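Local coordinates for protein mercuric reductase (Metallosphaera sedula, PDB 4YWO) that probably reduces mercuric ions to elemental mercury with electrons from NADPH, using a bound FAD and working as a homodimer, at residues S61-L65 / E188-M192; I67-Y71 / V82-F86; L356-A361 / K392-M396; G398-V403 / I421-V427. All blocks are in the same frame, centred on the assembly; numbering follows the deposited sequence.

Interaction 1: residues S61-L65 / E188-M192; sequences SKRML and EFAQM. With FAD (flavin-adenine dinucleotide), chain B.
Lys62 leaves its helix on the side away from Glu188, but bends at chi2 (38°) and chi3 (103°) carry its amino group back to the Glu188 carboxylate; Glu188 comes to meet it with a chain extended beyond CG. The pair belongs to the flavin site of the pyridine nucleotide-disulfide oxidoreductase fold (class I), where helix 58-78, which starts at Cys58 of the Cys53-Cys58 disulfide, lies near helix 184-194. The two segments run at 33° to each other with their axes 10.1 Å apart, so side chains bridge the gap. Lys62 NZ and Glu188 OE1 form a salt bridge of 2.9 Å, although it counts only as a weak hydrogen bond. The same NZ donates to FAD N5 at 3.2 Å and to Ser61 OG, a hydroxyl also bonded to Gly57 O. The amino group is thus held between Ser61 OG, the Glu188 carboxylate and FAD N5, though the exact placing of the lysine tip against the flavin is uncertain. Glu188 is itself positioned through OE2, which accepts from Phe346 N and from a water at 2.7 Å. Beneath this polar layer the packing is apolar. Leu65 CD1 lies against the CB and CG of Glu188, while CD2 rests 4.1 Å from Met192 CB, the two side chains crossing at about a right angle. Met192 starts out toward helix 58-78, and its sulfur SD sits 3.7 Å from Met64 CB. Beyond the sulfur, methyl CE turns in to lie 3.8 Å from Ser61 O.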
loop_
_atom_site.group_PDB
_atom_site.type_symbol
_atom_site.label_atom_id
_atom_site.label_comp_id
_atom_site.label_asym_id
_atom_site.label_seq_id
_atom_site.Cartn_x
_atom_site.Cartn_y
_atom_site.Cartn_z
ATOM N N SER A 61 4.979 6.973 18.221
ATOM C CA SER A 61 4.099 7.969 17.598
ATOM C C SER A 61 3.059 7.242 16.666
ATOM O O SER A 61 1.821 7.507 16.742
ATOM C CB SER A 61 4.789 9.087 16.934
ATOM O OG SER A 61 5.605 8.653 15.918
ATOM N N LYS A 62 3.551 6.289 15.919
ATOM C CA LYS A 62 2.605 5.534 15.031
ATOM C C LYS A 62 1.701 4.694 15.871
ATOM O O LYS A 62 0.561 4.442 15.478
ATOM C CB LYS A 62 3.392 4.796 13.929
ATOM C CG LYS A 62 3.686 5.675 12.641
ATOM C CD LYS A 62 4.043 7.199 12.833
ATOM C CE LYS A 62 5.401 7.546 12.708
ATOM N NZ LYS A 62 5.412 9.018 13.008
ATOM N N ARG A 63 2.173 4.141 16.981
ATOM C CA ARG A 63 1.266 3.378 17.812
ATOM C C ARG A 63 0.144 4.248 18.320
ATOM O O ARG A 63 -1.036 3.844 18.304
ATOM C CB ARG A 63 2.014 2.701 18.965
ATOM C CG ARG A 63 1.108 2.012 19.982
ATOM C CD ARG A 63 0.399 0.798 19.321
ATOM N NE ARG A 63 -0.182 -0.001 20.355
ATOM C CZ ARG A 63 -0.843 -1.109 20.115
ATOM N NH1 ARG A 63 -0.998 -1.568 18.884
ATOM N NH2 ARG A 63 -1.426 -1.726 21.154
ATOM N N MET A 64 0.477 5.444 18.826
ATOM C CA MET A 64 -0.596 6.270 19.372
ATOM C C MET A 64 -1.548 6.784 18.267
ATOM O O MET A 64 -2.766 6.902 18.458
ATOM C CB MET A 64 -0.065 7.452 20.103
ATOM C CG MET A 64 0.723 7.120 21.346
ATOM S SD MET A 64 -0.093 5.898 22.433
ATOM C CE MET A 64 -1.606 6.592 22.762
ATOM N N LEU A 65 -1.051 6.996 17.047
ATOM C CA LEU A 65 -1.942 7.392 15.961
ATOM C C LEU A 65 -2.837 6.256 15.549
ATOM O O LEU A 65 -3.999 6.521 15.191
ATOM C CB LEU A 65 -1.115 7.850 14.681
ATOM C CG LEU A 65 -0.476 9.233 14.846
ATOM C CD1 LEU A 65 0.628 9.384 13.826
ATOM C CD2 LEU A 65 -1.514 10.267 14.610
ATOM N N GLU A 188 0.930 15.394 12.954
ATOM C CA GLU A 188 0.709 14.121 13.613
ATOM C C GLU A 188 0.243 14.250 15.073
ATOM O O GLU A 188 -0.699 13.686 15.476
ATOM C CB GLU A 188 1.939 13.245 13.522
ATOM C CG GLU A 188 2.216 12.698 12.090
ATOM C CD GLU A 188 3.419 11.764 12.004
ATOM O OE1 GLU A 188 4.089 11.559 13.075
ATOM O OE2 GLU A 188 3.757 11.229 10.858
ATOM N N PHE A 189 0.963 15.077 15.856
ATOM C CA PHE A 189 0.527 15.237 17.262
ATOM C C PHE A 189 -0.764 15.954 17.372
ATOM O O PHE A 189 -1.561 15.691 18.293
ATOM C CB PHE A 189 1.658 15.955 18.102
ATOM C CG PHE A 189 2.794 15.049 18.452
ATOM C CD1 PHE A 189 2.634 14.153 19.498
ATOM C CD2 PHE A 189 4.045 15.156 17.871
ATOM C CE1 PHE A 189 3.580 13.250 19.826
ATOM C CE2 PHE A 189 5.077 14.263 18.287
ATOM C CZ PHE A 189 4.782 13.264 19.229
ATOM N N ALA A 190 -1.044 16.963 16.530
ATOM C CA ALA A 190 -2.334 17.615 16.579
ATOM C C ALA A 190 -3.472 16.660 16.292
ATOM O O ALA A 190 -4.501 16.675 17.010
ATOM C CB ALA A 190 -2.422 18.803 15.667
ATOM N N GLN A 191 -3.365 15.801 15.292
ATOM C CA GLN A 191 -4.392 14.856 15.045
ATOM C C GLN A 191 -4.498 13.832 16.188
ATOM O O GLN A 191 -5.573 13.526 16.613
ATOM C CB GLN A 191 -4.169 14.115 13.727
ATOM C CG GLN A 191 -5.259 13.086 13.509
ATOM C CD GLN A 191 -5.189 12.485 12.073
ATOM O OE1 GLN A 191 -4.738 11.318 11.979
ATOM N NE2 GLN A 191 -5.986 13.026 11.222
ATOM N N MET A 192 -3.385 13.345 16.719
ATOM C CA MET A 192 -3.341 12.433 17.779
ATOM C C MET A 192 -4.100 12.982 18.996
ATOM O O MET A 192 -5.028 12.318 19.483
ATOM C CB MET A 192 -1.907 12.136 18.202
ATOM C CG MET A 192 -1.659 11.130 19.316
ATOM S SD MET A 192 0.037 11.165 19.936
ATOM C CE MET A 192 1.009 10.765 18.457
HETATM P PA FAD B . 19.660 9.002 16.694
HETATM O O1A FAD B . 18.882 7.708 16.664
HETATM O O2A FAD B . 19.234 10.116 17.622
HETATM O O5B FAD B . 21.203 8.656 16.998
HETATM C C5B FAD B . 21.911 9.347 18.024
HETATM C C4B FAD B . 22.236 8.379 19.156
HETATM O O4B FAD B . 23.636 8.424 19.442
HETATM C C3B FAD B . 21.488 8.747 20.427
HETATM O O3B FAD B . 20.643 7.665 20.830
HETATM C C2B FAD B . 22.545 9.002 21.482
HETATM O O2B FAD B . 22.383 8.085 22.569
HETATM C C1B FAD B . 23.887 8.777 20.806
HETATM N N9A FAD B . 24.692 10.023 20.861
HETATM C C8A FAD B . 24.281 11.243 20.469
HETATM N N7A FAD B . 25.255 12.170 20.651
HETATM C C5A FAD B . 26.322 11.537 21.173
HETATM C C6A FAD B . 27.686 11.923 21.607
HETATM N N6A FAD B . 28.114 13.205 21.515
HETATM N N1A FAD B . 28.489 10.952 22.097
HETATM C C2A FAD B . 28.075 9.674 22.193
HETATM N N3A FAD B . 26.852 9.255 21.819
HETATM C C4A FAD B . 25.946 10.122 21.310
HETATM N N1 FAD B . 11.242 8.872 10.788
HETATM C C2 FAD B . 10.598 8.048 9.925
HETATM O O2 FAD B . 11.219 7.619 8.928
HETATM N N3 FAD B . 9.318 7.672 10.097
HETATM C C4 FAD B . 8.585 8.087 11.136
HETATM O O4 FAD B . 7.396 7.720 11.268
HETATM C C4X FAD B . 9.214 8.992 12.128
HETATM N N5 FAD B . 8.542 9.455 13.205
HETATM C C5X FAD B . 9.145 10.280 14.094
HETATM C C6 FAD B . 8.434 10.744 15.194
HETATM C C7 FAD B . 9.045 11.592 16.111
HETATM C C7M FAD B . 8.273 12.094 17.303
HETATM C C8 FAD B . 10.460 12.004 15.917
HETATM C C8M FAD B . 11.120 12.923 16.912
HETATM C C9 FAD B . 11.175 11.543 14.818
HETATM C C9A FAD B . 10.564 10.695 13.902
HETATM N N10 FAD B . 11.281 10.223 12.785
HETATM C C10 FAD B . 10.624 9.367 11.881
HETATM C "C1'" FAD B . 12.676 10.613 12.568
HETATM C "C2'" FAD B . 13.594 9.466 12.975
HETATM O "O2'" FAD B . 13.261 9.036 14.300
HETATM C "C3'" FAD B . 15.056 9.894 12.932
HETATM O "O3'" FAD B . 15.346 10.472 11.655
HETATM C "C4'" FAD B . 15.979 8.706 13.173
HETATM O "O4'" FAD B . 15.825 8.247 14.520
HETATM C "C5'" FAD B . 17.435 9.088 12.930
HETATM O "O5'" FAD B . 18.286 8.208 13.662
HETATM P P FAD B . 19.824 8.597 13.933
HETATM O O1P FAD B . 20.555 7.350 14.372
HETATM O O2P FAD B . 20.328 9.388 12.750
HETATM O O3P FAD B . 19.719 9.589 15.196
HETATM O O HOH W 1 6.437 11.213 10.612
HETATM O O HOH W 2 -5.131 8.953 13.978
#

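Interaction 2: residues I67-Y71 / V82-F86; sequences IAEIY and VYPPF
In the loop joining helices 58-78 and 87-110, the Pro84-Pro85 pair folds back on Tyr71 of the first helix, and Pro84 lies over the face of the tyrosine ring. The central interaction is a CH-pi contact. Pro84 CA stands 3.6 Å from the centroid of the Tyr71 ring and only 6° off its normal, and thus almost exactly above the centre of one face. The pyrrolidine ring continues over the inner end of the aromatic group, with Pro84 CG 3.7 Å from Tyr71 CG. At the edge of the ring, Val82 CG2 comes within 3.8 Å of Tyr71 CD2, while Pro85 CD reaches the phenol end, 3.5 Å from Tyr71 OH. One turn earlier on the helix, Ile67 has CG1 beside its backbone N (chi1 -71°), which leaves CG2 to face the proline, 3.7 Å from Pro84 CB; Pro84 is thus packed against both residues. Tyr71 also packs on Val77 of the second subunit, placing the contact beside the dimer interface. No hydrogen bond joins the two segments. Their cohesion comes from dispersion and from the slightly positive CA hydrogen of a proline set over an electron-rich ring, which implies a fit governed by shape rather than by polar pairing.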
loop_
_atom_site.group_PDB
_atom_site.type_symbol
_atom_site.label_atom_id
_atom_site.label_comp_id
_atom_site.label_asym_id
_atom_site.label_seq_id
_atom_site.Cartn_x
_atom_site.Cartn_y
_atom_site.Cartn_z
ATOM N N ILE A 67 -3.972 3.854 17.623
ATOM C CA ILE A 67 -5.007 3.819 18.722
ATOM C C ILE A 67 -5.998 4.924 18.501
ATOM O O ILE A 67 -7.242 4.696 18.573
ATOM C CB ILE A 67 -4.340 4.006 20.073
ATOM C CG1 ILE A 67 -3.580 2.756 20.348
ATOM C CG2 ILE A 67 -5.452 4.108 21.144
ATOM C CD1 ILE A 67 -2.766 2.867 21.543
ATOM N N ALA A 68 -5.551 6.130 18.178
ATOM C CA ALA A 68 -6.417 7.238 17.892
ATOM C C ALA A 68 -7.431 6.896 16.733
ATOM O O ALA A 68 -8.604 7.274 16.776
ATOM C CB ALA A 68 -5.731 8.502 17.631
ATOM N N GLU A 69 -6.885 6.365 15.668
ATOM C CA GLU A 69 -7.645 5.995 14.512
ATOM C C GLU A 69 -8.734 4.951 14.799
ATOM O O GLU A 69 -9.870 5.091 14.312
ATOM C CB GLU A 69 -6.717 5.508 13.380
ATOM C CG GLU A 69 -7.480 4.953 12.194
ATOM C CD GLU A 69 -7.689 3.390 12.149
ATOM O OE1 GLU A 69 -6.710 2.609 12.419
ATOM O OE2 GLU A 69 -8.853 2.934 11.744
ATOM N N ILE A 70 -8.432 3.903 15.491
ATOM C CA ILE A 70 -9.438 2.824 15.667
ATOM C C ILE A 70 -10.567 3.318 16.576
ATOM O O ILE A 70 -11.707 2.994 16.372
ATOM C CB ILE A 70 -8.862 1.499 16.157
ATOM C CG1 ILE A 70 -8.206 1.594 17.526
ATOM C CG2 ILE A 70 -7.847 0.969 15.135
ATOM C CD1 ILE A 70 -7.618 0.323 18.054
ATOM N N TYR A 71 -10.222 4.163 17.540
ATOM C CA TYR A 71 -11.305 4.726 18.383
ATOM C C TYR A 71 -12.130 5.694 17.617
ATOM O O TYR A 71 -13.411 5.754 17.858
ATOM C CB TYR A 71 -10.771 5.379 19.714
ATOM C CG TYR A 71 -10.511 4.419 20.795
ATOM C CD1 TYR A 71 -9.380 3.631 20.838
ATOM C CD2 TYR A 71 -11.402 4.281 21.877
ATOM C CE1 TYR A 71 -9.159 2.683 21.819
ATOM C CE2 TYR A 71 -11.153 3.353 22.857
ATOM C CZ TYR A 71 -10.114 2.563 22.874
ATOM O OH TYR A 71 -9.851 1.607 23.842
ATOM N N VAL A 82 -16.669 7.231 22.676
ATOM C CA VAL A 82 -15.615 6.462 23.222
ATOM C C VAL A 82 -14.246 6.997 22.667
ATOM O O VAL A 82 -14.099 7.124 21.497
ATOM C CB VAL A 82 -15.864 5.035 22.875
ATOM C CG1 VAL A 82 -15.922 4.851 21.343
ATOM C CG2 VAL A 82 -14.863 4.145 23.493
ATOM N N TYR A 83 -13.416 7.478 23.590
ATOM C CA TYR A 83 -12.032 7.941 23.300
ATOM C C TYR A 83 -11.012 6.973 23.910
ATOM O O TYR A 83 -11.249 6.251 24.864
ATOM C CB TYR A 83 -11.867 9.379 23.802
ATOM C CG TYR A 83 -12.683 10.356 23.017
ATOM C CD1 TYR A 83 -14.009 10.616 23.382
ATOM C CD2 TYR A 83 -12.177 11.007 21.955
ATOM C CE1 TYR A 83 -14.777 11.486 22.659
ATOM C CE2 TYR A 83 -12.958 11.906 21.224
ATOM C CZ TYR A 83 -14.248 12.107 21.595
ATOM O OH TYR A 83 -14.952 13.012 20.857
ATOM N N PRO A 84 -9.789 6.993 23.373
ATOM C CA PRO A 84 -8.815 6.112 23.903
ATOM C C PRO A 84 -8.493 6.411 25.417
ATOM O O PRO A 84 -8.409 7.592 25.725
ATOM C CB PRO A 84 -7.595 6.458 23.104
ATOM C CG PRO A 84 -8.087 7.004 21.834
ATOM C CD PRO A 84 -9.334 7.749 22.200
ATOM N N PRO A 85 -8.306 5.383 26.200
ATOM C CA PRO A 85 -8.079 5.659 27.636
ATOM C C PRO A 85 -6.649 6.333 27.798
ATOM O O PRO A 85 -5.738 6.096 27.026
ATOM C CB PRO A 85 -8.123 4.284 28.246
ATOM C CG PRO A 85 -7.791 3.319 27.165
ATOM C CD PRO A 85 -8.358 3.945 25.919
ATOM N N PHE A 86 -6.498 7.161 28.821
ATOM C CA PHE A 86 -5.220 7.779 29.091
ATOM C C PHE A 86 -4.156 6.722 29.287
ATOM O O PHE A 86 -2.976 6.939 28.898
ATOM C CB PHE A 86 -5.364 8.714 30.306
ATOM C CG PHE A 86 -4.021 9.359 30.743
ATOM C CD1 PHE A 86 -3.463 10.364 30.022
ATOM C CD2 PHE A 86 -3.316 8.851 31.826
ATOM C CE1 PHE A 86 -2.270 10.935 30.391
ATOM C CE2 PHE A 86 -2.114 9.409 32.220
ATOM C CZ PHE A 86 -1.592 10.469 31.495
#

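Interaction 3: residues L356-A361 / K392-M396; sequences LTEAEA and KMVTM
Val394 and Ala361 make the close-packed part of this contact, with Ala361 CB 3.8 Å from Val394 CG1. With CG1 anti to the backbone N (chi1 -179°), the other methyl of the valine, CG2, lies beside that N and faces the start of the helix, 3.7 Å from Glu358 N. Two residues further along the strand, Met396 bends at chi2 and chi3 until its methyl CE lies 3.5 Å from Ala361 O. These residues seat helix 358-362 on one face of the antiparallel sheet of the dimerisation domain, over strand 390-396. The helix starts with a capping box: Glu360 N donates to Thr357 OG1 at 3.0 Å, and Thr357 N donates back to Glu360 OE1 at 2.9 Å, arriving from above the carboxylate plane, 44° out of it. On the looser side, where Glu358 is partly exposed, it and Lys392 cross at about a right angle as two extended chains. Their salt bridge is long, 3.6 Å from Glu358 OE1 to Lys392 NZ, and the closer approach is that of Lys392 CE. Each charge has a stronger partner elsewhere, Glu358 OE2 in Arg362 and Lys392 NZ in Glu214 and Glu216.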
loop_
_atom_site.group_PDB
_atom_site.type_symbol
_atom_site.label_atom_id
_atom_site.label_comp_id
_atom_site.label_asym_id
_atom_site.label_seq_id
_atom_site.Cartn_x
_atom_site.Cartn_y
_atom_site.Cartn_z
ATOM N N LEU A 356 11.097 14.942 -6.682
ATOM C CA LEU A 356 11.022 16.389 -6.825
ATOM C C LEU A 356 9.578 16.894 -6.807
ATOM O O LEU A 356 8.645 16.254 -7.365
ATOM C CB LEU A 356 11.617 16.725 -8.181
ATOM C CG LEU A 356 13.060 16.316 -8.419
ATOM C CD1 LEU A 356 13.462 16.830 -9.809
ATOM C CD2 LEU A 356 13.928 16.935 -7.394
ATOM N N THR A 357 9.421 18.090 -6.292
ATOM C CA THR A 357 8.164 18.793 -6.510
ATOM C C THR A 357 8.150 19.299 -7.963
ATOM O O THR A 357 9.159 19.348 -8.627
ATOM C CB THR A 357 7.976 20.011 -5.570
ATOM O OG1 THR A 357 9.026 20.982 -5.868
ATOM C CG2 THR A 357 7.966 19.627 -4.115
ATOM N N GLU A 358 6.963 19.657 -8.477
ATOM C CA GLU A 358 6.880 20.247 -9.802
ATOM C C GLU A 358 7.755 21.533 -9.929
ATOM O O GLU A 358 8.486 21.681 -10.914
ATOM C CB GLU A 358 5.423 20.537 -10.154
ATOM C CG GLU A 358 5.332 21.101 -11.563
ATOM C CD GLU A 358 3.939 21.355 -12.048
ATOM O OE1 GLU A 358 2.984 21.131 -11.304
ATOM O OE2 GLU A 358 3.857 21.694 -13.245
ATOM N N ALA A 359 7.696 22.386 -8.948
ATOM C CA ALA A 359 8.510 23.635 -8.956
ATOM C C ALA A 359 9.972 23.306 -8.955
ATOM O O ALA A 359 10.739 23.895 -9.708
ATOM C CB ALA A 359 8.205 24.484 -7.768
ATOM N N GLU A 360 10.406 22.301 -8.156
ATOM C CA GLU A 360 11.811 21.905 -8.188
ATOM C C GLU A 360 12.220 21.386 -9.523
ATOM O O GLU A 360 13.322 21.648 -9.974
ATOM C CB GLU A 360 12.123 20.836 -7.116
ATOM C CG GLU A 360 12.085 21.408 -5.758
ATOM C CD GLU A 360 11.947 20.385 -4.649
ATOM O OE1 GLU A 360 11.776 19.167 -4.916
ATOM O OE2 GLU A 360 12.125 20.788 -3.478
ATOM N N ALA A 361 11.392 20.591 -10.213
ATOM C CA ALA A 361 11.727 20.043 -11.496
ATOM C C ALA A 361 11.800 21.207 -12.531
ATOM O O ALA A 361 12.681 21.217 -13.403
ATOM C CB ALA A 361 10.713 19.023 -11.920
ATOM N N LYS A 392 -0.250 13.415 -7.389
ATOM C CA LYS A 392 0.443 14.305 -8.356
ATOM C C LYS A 392 1.708 13.619 -8.815
ATOM O O LYS A 392 2.478 13.080 -8.004
ATOM C CB LYS A 392 0.817 15.594 -7.696
ATOM C CG LYS A 392 1.427 16.647 -8.600
ATOM C CD LYS A 392 1.485 17.981 -7.809
ATOM C CE LYS A 392 1.837 19.101 -8.712
ATOM N NZ LYS A 392 1.846 20.402 -7.952
ATOM N N MET A 393 1.934 13.632 -10.106
ATOM C CA MET A 393 3.088 12.983 -10.741
ATOM C C MET A 393 3.847 13.983 -11.571
ATOM O O MET A 393 3.194 14.801 -12.261
ATOM C CB MET A 393 2.650 11.758 -11.539
ATOM C CG MET A 393 3.772 10.922 -12.230
ATOM S SD MET A 393 3.168 9.451 -13.013
ATOM C CE MET A 393 2.990 8.404 -11.581
ATOM N N VAL A 394 5.153 13.989 -11.450
ATOM C CA VAL A 394 6.009 14.924 -12.149
ATOM C C VAL A 394 7.020 14.183 -12.991
ATOM O O VAL A 394 7.638 13.225 -12.512
ATOM C CB VAL A 394 6.771 15.806 -11.169
ATOM C CG1 VAL A 394 7.654 16.818 -11.875
ATOM C CG2 VAL A 394 5.898 16.480 -10.108
ATOM N N THR A 395 7.147 14.547 -14.290
ATOM C CA THR A 395 8.125 13.824 -15.154
ATOM C C THR A 395 9.124 14.846 -15.668
ATOM O O THR A 395 8.813 16.016 -15.791
ATOM C CB THR A 395 7.525 13.087 -16.368
ATOM O OG1 THR A 395 6.889 14.082 -17.249
ATOM C CG2 THR A 395 6.467 12.050 -15.930
ATOM N N MET A 396 10.368 14.401 -15.935
ATOM C CA MET A 396 11.419 15.300 -16.478
ATOM C C MET A 396 12.020 14.453 -17.604
ATOM O O MET A 396 12.464 13.327 -17.387
ATOM C CB MET A 396 12.401 15.635 -15.371
ATOM C CG MET A 396 13.837 15.925 -15.850
ATOM S SD MET A 396 13.652 17.582 -16.452
ATOM C CE MET A 396 14.051 18.283 -14.817
#

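Interaction 4: residues G398-V403 / I421-V427; sequences GRIVGV and IRFGATV
Ile400 points from its strand toward the chain that follows helix 414-422, and its two branches reach both Ile421 and the Ala425-Thr426 backbone. A Schellman motif at Gly424, with positive phi, turns the chain after that helix to meet strand 399-407 of the dimerisation domain's antiparallel sheet. Along the Ile400 side chain, CB lies 3.6 Å from Ala425 O, and CG1, turned beside the backbone N (chi1 -62°), passes the same oxygen. The tip, CD1, goes on to Thr426 O at 3.8 Å and also approaches Ala425 CB; the other branch, CG2, meets Ile421 CG1 at 4.1 Å, the two isoleucines crossing at about a right angle. One direct hydrogen bond joins the backbones, Ile400 N to Ala425 O at 2.8 Å and 178°. In the strand, Val401 and Gly402 form a classic beta bulge opposite Val394, and Ile421 CD1 reaches this irregular backbone, 3.8 Å from Val401 C. Phe423, in the same turn, meets Phe423 of the second subunit, so the junction borders the dimer contact. Waters complete the polar joins: one donates to both Ile400 O and Ile421 O, and another links Gly398 O with Val427 N. At the outer end, Arg399 runs its aliphatic chain past Gly424 O, while a third water accepts from Arg399 NE and donates to Gly424 O at 2.7 Å.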
loop_
_atom_site.group_PDB
_atom_site.type_symbol
_atom_site.label_atom_id
_atom_site.label_comp_id
_atom_site.label_asym_id
_atom_site.label_seq_id
_atom_site.Cartn_x
_atom_site.Cartn_y
_atom_site.Cartn_z
ATOM N N GLY A 398 10.517 12.786 -19.771
ATOM C CA GLY A 398 9.706 11.644 -19.911
ATOM C C GLY A 398 9.902 10.590 -18.804
ATOM O O GLY A 398 9.240 9.613 -18.829
ATOM N N ARG A 399 10.759 10.884 -17.864
ATOM C CA ARG A 399 10.958 9.911 -16.687
ATOM C C ARG A 399 10.254 10.476 -15.471
ATOM O O ARG A 399 10.316 11.678 -15.169
ATOM C CB ARG A 399 12.396 9.657 -16.410
ATOM C CG ARG A 399 13.172 9.188 -17.634
ATOM C CD ARG A 399 14.570 8.768 -17.216
ATOM N NE ARG A 399 15.377 8.381 -18.400
ATOM C CZ ARG A 399 15.887 9.220 -19.252
ATOM N NH1 ARG A 399 15.791 10.546 -19.072
ATOM N NH2 ARG A 399 16.637 8.749 -20.250
ATOM N N ILE A 400 9.633 9.583 -14.722
ATOM C CA ILE A 400 8.986 10.001 -13.436
ATOM C C ILE A 400 10.053 10.382 -12.457
ATOM O O ILE A 400 11.025 9.584 -12.179
ATOM C CB ILE A 400 8.142 8.888 -12.916
ATOM C CG1 ILE A 400 7.001 8.516 -13.888
ATOM C CG2 ILE A 400 7.541 9.262 -11.529
ATOM C CD1 ILE A 400 6.346 7.180 -13.762
ATOM N N VAL A 401 9.996 11.590 -11.971
ATOM C CA VAL A 401 10.841 12.115 -10.999
ATOM C C VAL A 401 10.273 12.581 -9.662
ATOM O O VAL A 401 11.028 12.952 -8.739
ATOM C CB VAL A 401 11.776 13.215 -11.542
ATOM C CG1 VAL A 401 12.622 12.688 -12.716
ATOM C CG2 VAL A 401 11.029 14.483 -11.920
ATOM N N GLY A 402 8.946 12.613 -9.543
ATOM C CA GLY A 402 8.337 12.998 -8.278
ATOM C C GLY A 402 6.940 12.455 -8.275
ATOM O O GLY A 402 6.206 12.438 -9.272
ATOM N N VAL A 403 6.518 12.026 -7.078
ATOM C CA VAL A 403 5.128 11.629 -6.823
ATOM C C VAL A 403 4.762 12.136 -5.446
ATOM O O VAL A 403 5.534 11.954 -4.478
ATOM C CB VAL A 403 4.921 10.091 -6.923
ATOM C CG1 VAL A 403 3.546 9.682 -6.469
ATOM C CG2 VAL A 403 5.309 9.523 -8.265
ATOM N N ILE A 421 10.905 5.666 -9.687
ATOM C CA ILE A 421 11.865 6.758 -9.833
ATOM C C ILE A 421 13.283 6.223 -9.942
ATOM O O ILE A 421 14.024 6.604 -10.873
ATOM C CB ILE A 421 11.796 7.792 -8.684
ATOM C CG1 ILE A 421 10.458 8.593 -8.753
ATOM C CG2 ILE A 421 12.968 8.790 -8.751
ATOM C CD1 ILE A 421 10.062 9.411 -7.566
ATOM N N ARG A 422 13.651 5.264 -9.082
ATOM C CA ARG A 422 15.005 4.639 -9.215
ATOM C C ARG A 422 15.219 3.998 -10.559
ATOM O O ARG A 422 16.337 4.041 -11.148
ATOM C CB ARG A 422 15.212 3.614 -8.112
ATOM C CG ARG A 422 15.299 4.337 -6.785
ATOM C CD ARG A 422 15.877 3.464 -5.689
ATOM N NE ARG A 422 17.310 3.268 -5.942
ATOM C CZ ARG A 422 17.928 2.154 -6.335
ATOM N NH1 ARG A 422 17.321 1.037 -6.647
ATOM N NH2 ARG A 422 19.241 2.235 -6.521
ATOM N N PHE A 423 14.243 3.383 -11.158
ATOM C CA PHE A 423 14.366 2.714 -12.439
ATOM C C PHE A 423 14.255 3.685 -13.615
ATOM O O PHE A 423 14.351 3.248 -14.766
ATOM C CB PHE A 423 13.366 1.572 -12.529
ATOM C CG PHE A 423 13.936 0.236 -11.928
ATOM C CD1 PHE A 423 14.703 -0.607 -12.744
ATOM C CD2 PHE A 423 13.897 -0.043 -10.631
ATOM C CE1 PHE A 423 15.246 -1.782 -12.240
ATOM C CE2 PHE A 423 14.378 -1.261 -10.131
ATOM C CZ PHE A 423 15.100 -2.081 -10.928
ATOM N N GLY A 424 13.954 4.954 -13.355
ATOM C CA GLY A 424 13.698 5.907 -14.463
ATOM C C GLY A 424 12.482 5.527 -15.265
ATOM O O GLY A 424 12.443 5.724 -16.481
ATOM N N ALA A 425 11.418 4.997 -14.642
ATOM C CA ALA A 425 10.263 4.556 -15.316
ATOM C C ALA A 425 9.575 5.737 -16.052
ATOM O O ALA A 425 9.591 6.864 -15.545
ATOM C CB ALA A 425 9.219 3.916 -14.423
ATOM N N THR A 426 8.998 5.428 -17.196
ATOM C CA THR A 426 8.235 6.434 -17.889
ATOM C C THR A 426 6.782 6.228 -17.489
ATOM O O THR A 426 6.304 5.152 -16.992
ATOM C CB THR A 426 8.417 6.276 -19.407
ATOM O OG1 THR A 426 7.842 5.026 -19.800
ATOM C CG2 THR A 426 9.868 6.296 -19.771
ATOM N N VAL A 427 5.914 7.169 -17.899
ATOM C CA VAL A 427 4.499 6.923 -17.774
ATOM C C VAL A 427 4.020 5.674 -18.540
ATOM O O VAL A 427 3.206 4.929 -18.053
ATOM C CB VAL A 427 3.572 8.162 -18.033
ATOM C CG1 VAL A 427 4.000 9.376 -17.208
ATOM C CG2 VAL A 427 3.512 8.423 -19.482
HETATM O O HOH W 3 6.710 9.487 -19.494
HETATM O O HOH W 4 14.454 5.679 -18.316
HETATM O O HOH W 5 13.546 8.905 -12.611
#

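The four contacts form two pairs. Interactions 1 and 2 share helix 58-78, have centres 11 Å apart and touch where Met192 O meets Ala68 CB; in sequence, both segments of interaction 2 fall between those of interaction 1. Interactions 3 and 4 follow later in the chain, in the dimerisation domain, with centres 10 Å apart. They use successive strands, 390-396 and 399-407, neighbours in one antiparallel sheet, with a probable hydrogen bond from Val394 N to Gly402 O. Centres of different pairs lie about 29 to 40 Å apart. Interactions 1, 2 and 4 all reach the second subunit, consistent with a homodimer whose flavin-binding and dimerisation parts both face the partner.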